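Tyrocidine synthase 3 (Brevibacillus parabrevis, PDB 4MRT) is a multimodular nonribosomal peptide synthetase that probably assembles part of tyrocidine, represented here by a peptidyl carrier domain, the kind that carries intermediates on a phosphopantetheine arm. Local coordinates at residues 45-50 with 66-71. The protein carries 1 engineered substitution. Numbering follows the deposited sequence.
Sequences LKAMAV and VLFAQP. With COA (coenzyme A), chain D.
Ala47 meets Leu67 and Phe68 where helix 44-58 and the short helix 64-69 pack together in the four-helix fold of a peptidyl carrier protein, beside the bound coenzyme A. Leu67 does most of the reaching. With CG anti to the backbone N (chi1 -180°), its CD2 methyl reaches across to helix 44-58, 3.8 Å from Ala47 CB and equally close to Ala47 O. The same methyl touches Val50 one turn further on, with 4.0 Å between Leu67 CD2 and Val50 CG1, and these two side chains cross at about a right angle. Both residues are buried: Trp22 and Val25 of helix 13-26 also touch Val50, and Leu76 of helix 73-81 touches Leu67, so this apolar layer joins all four helices.

Phe68 meets the ligand as well as Ala47. Its CG lies beside the backbone N and anti to the carbonyl carbon (chi1 -84°), and chi2 of -87° turns the ring plane across the CA-CB bond, so that one face meets the pantetheine while the ring bridges the helix pair and the ligand. Ala47 CB comes up obliquely to CE2 at 4.3 Å. Phe38 stacks on the ring too, and an apolar side chain of the other protein in the assembly packs against it. The pantetheine runs over one face of the ring, its amide carbon C9P lying 3.7 Å from Phe68 CZ. With alanine in place of Phe68, the pantetheine would probably lose the flat surface it runs over, and the Ala47 methyl a neighbour. Farther along, C6P sits above the ring plane but offset toward the rim, 3.3 Å from Phe68 CG.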
loop_
_atom_site.group_PDB
_atom_site.type_symbol
_atom_site.label_atom_id
_atom_site.label_comp_id
_atom_site.label_asym_id
_atom_site.label_seq_id
_atom_site.Cartn_x
_atom_site.Cartn_y
_atom_site.Cartn_z
ATOM N N LEU A 45 6.886 -0.571 0.430
ATOM C CA LEU A 45 7.993 -1.483 0.409
ATOM C C LEU A 45 9.282 -0.747 0.026
ATOM O O LEU A 45 10.301 -0.916 0.687
ATOM C CB LEU A 45 7.733 -2.681 -0.540
ATOM C CG LEU A 45 8.748 -3.826 -0.344
ATOM C CD1 LEU A 45 8.784 -4.230 1.123
ATOM C CD2 LEU A 45 8.447 -5.027 -1.247
ATOM N N LYS A 46 9.215 0.077 -1.001
ATOM C CA LYS A 46 10.382 0.864 -1.424
ATOM C C LYS A 46 10.757 1.962 -0.412
ATOM O O LYS A 46 11.916 2.326 -0.319
ATOM C CB LYS A 46 10.161 1.466 -2.798
ATOM C CG LYS A 46 10.208 0.431 -3.909
ATOM C CD LYS A 46 10.012 1.109 -5.246
ATOM C CE LYS A 46 9.974 0.151 -6.428
ATOM N NZ LYS A 46 10.847 -1.024 -6.213
ATOM N N ALA A 47 9.781 2.474 0.354
ATOM C CA ALA A 47 10.090 3.416 1.430
ATOM C C ALA A 47 10.967 2.734 2.490
ATOM O O ALA A 47 11.850 3.384 3.047
ATOM C CB ALA A 47 8.807 3.982 2.054
ATOM N N MET A 48 10.742 1.428 2.737
ATOM C CA MET A 48 11.519 0.665 3.745
ATOM C C MET A 48 12.963 0.548 3.268
ATOM O O MET A 48 13.874 0.727 4.046
ATOM C CB MET A 48 11.036 -0.776 3.968
ATOM C CG MET A 48 9.577 -1.023 4.310
ATOM S SD MET A 48 9.006 -0.076 5.716
ATOM C CE MET A 48 8.311 1.287 4.805
ATOM N N ALA A 49 13.129 0.159 2.007
ATOM C CA ALA A 49 14.435 0.106 1.375
ATOM C C ALA A 49 15.120 1.461 1.442
ATOM O O ALA A 49 16.319 1.517 1.716
ATOM C CB ALA A 49 14.321 -0.346 -0.070
ATOM N N VAL A 50 14.389 2.548 1.200
ATOM C CA VAL A 50 14.979 3.885 1.356
ATOM C C VAL A 50 15.497 4.118 2.774
ATOM O O VAL A 50 16.621 4.603 2.934
ATOM C CB VAL A 50 14.035 5.035 0.941
ATOM C CG1 VAL A 50 14.574 6.402 1.386
ATOM C CG2 VAL A 50 13.831 5.029 -0.555
ATOM N N VAL A 66 8.029 9.936 9.035
ATOM C CA VAL A 66 8.704 11.127 8.523
ATOM C C VAL A 66 8.803 11.134 6.999
ATOM O O VAL A 66 8.529 12.155 6.361
ATOM C CB VAL A 66 10.098 11.279 9.162
ATOM C CG1 VAL A 66 10.910 12.356 8.442
ATOM C CG2 VAL A 66 9.935 11.606 10.641
ATOM N N LEU A 67 9.179 10.004 6.401
ATOM C CA LEU A 67 9.230 9.906 4.946
ATOM C C LEU A 67 7.855 10.148 4.320
ATOM O O LEU A 67 7.719 10.858 3.323
ATOM C CB LEU A 67 9.798 8.545 4.549
ATOM C CG LEU A 67 9.957 8.214 3.066
ATOM C CD1 LEU A 67 10.436 9.387 2.221
ATOM C CD2 LEU A 67 10.926 7.051 2.948
ATOM N N PHE A 68 6.813 9.590 4.930
ATOM C CA PHE A 68 5.446 9.793 4.423
ATOM C C PHE A 68 4.933 11.221 4.595
ATOM O O PHE A 68 4.174 11.725 3.768
ATOM C CB PHE A 68 4.501 8.808 5.111
ATOM C CG PHE A 68 4.489 7.472 4.471
ATOM C CD1 PHE A 68 3.625 7.213 3.411
ATOM C CD2 PHE A 68 5.338 6.476 4.901
ATOM C CE1 PHE A 68 3.612 5.978 2.815
ATOM C CE2 PHE A 68 5.329 5.237 4.294
ATOM C CZ PHE A 68 4.470 4.982 3.257
ATOM N N ALA A 69 5.334 11.856 5.697
ATOM C CA ALA A 69 4.883 13.197 6.046
ATOM C C ALA A 69 5.477 14.281 5.137
ATOM O O ALA A 69 4.801 15.242 4.812
ATOM C CB ALA A 69 5.237 13.481 7.495
ATOM N N GLN A 70 6.740 14.108 4.741
ATOM C CA GLN A 70 7.469 15.072 3.937
ATOM C C GLN A 70 8.351 14.293 2.903
ATOM O O GLN A 70 9.555 14.184 3.065
ATOM C CB GLN A 70 8.293 15.988 4.855
ATOM C CG GLN A 70 9.365 15.279 5.663
ATOM C CD GLN A 70 9.850 16.062 6.881
ATOM O OE1 GLN A 70 9.083 16.764 7.530
ATOM N NE2 GLN A 70 11.131 15.891 7.225
ATOM N N PRO A 71 7.717 13.731 1.855
ATOM C CA PRO A 71 8.291 12.759 0.911
ATOM C C PRO A 71 9.081 13.396 -0.222
ATOM O O PRO A 71 8.816 13.109 -1.404
ATOM C CB PRO A 71 7.057 12.078 0.336
ATOM C CG PRO A 71 6.067 13.173 0.284
ATOM C CD PRO A 71 6.321 14.033 1.502
HETATM N N1A COA D . -4.432 3.215 6.273
HETATM C C2A COA D . -5.120 2.413 5.436
HETATM N N3A COA D . -5.161 2.569 4.114
HETATM C C4A COA D . -4.502 3.606 3.539
HETATM C C5A COA D . -3.741 4.538 4.375
HETATM C C6A COA D . -3.737 4.284 5.817
HETATM N N6A COA D . -3.052 5.107 6.635
HETATM N N7A COA D . -3.186 5.457 3.561
HETATM C C8A COA D . -3.580 5.156 2.305
HETATM N N9A COA D . -4.375 4.058 2.303
HETATM C C1B COA D . -4.960 3.386 1.118
HETATM C C2B COA D . -5.350 4.341 0.006
HETATM O O2B COA D . -6.628 3.920 -0.512
HETATM C C3B COA D . -4.269 4.086 -1.037
HETATM O O3B COA D . -4.715 4.287 -2.371
HETATM P P3B COA D . -4.259 5.546 -3.282
HETATM O O7A COA D . -4.362 5.070 -4.699
HETATM O O8A COA D . -5.251 6.641 -2.995
HETATM O O9A COA D . -2.879 5.873 -2.811
HETATM C C4B COA D . -4.021 2.610 -0.832
HETATM O O4B COA D . -3.995 2.461 0.565
HETATM C C5B COA D . -2.750 2.068 -1.435
HETATM O O5B COA D . -2.473 0.815 -0.814
HETATM P P1A COA D . -1.127 0.057 -1.251
HETATM O O1A COA D . -1.145 -0.129 -2.740
HETATM O O2A COA D . -1.029 -1.185 -0.401
HETATM O O3A COA D . -0.021 1.152 -0.924
HETATM P P2A COA D . 1.369 0.829 -0.183
HETATM O O4A COA D . 1.733 -0.649 -0.197
HETATM O O5A COA D . 2.412 1.797 -0.766
HETATM O O6A COA D . 1.178 1.316 1.358
HETATM C CBP COA D . 0.052 1.891 3.467
HETATM C CCP COA D . -0.037 1.771 1.939
HETATM C CDP COA D . 1.101 1.141 4.275
HETATM C CEP COA D . -1.086 2.580 4.177
HETATM C CAP COA D . 0.965 3.204 3.433
HETATM O OAP COA D . 0.465 4.224 2.550
HETATM C C9P COA D . 1.207 3.930 4.768
HETATM O O9P COA D . 1.916 3.448 5.652
HETATM N N8P COA D . 0.611 5.112 4.956
HETATM C C7P COA D . 0.701 5.835 6.223
HETATM C C6P COA D . 1.858 6.821 6.269
HETATM C C5P COA D . 1.817 7.644 7.552
HETATM O O5P COA D . 2.127 7.079 8.585
HETATM N N4P COA D . 1.470 8.953 7.485
HETATM C C3P COA D . 1.375 9.835 8.662
HETATM C C2P COA D . 2.363 11.008 8.674
HETATM S S1P COA D . 2.352 11.895 10.277
#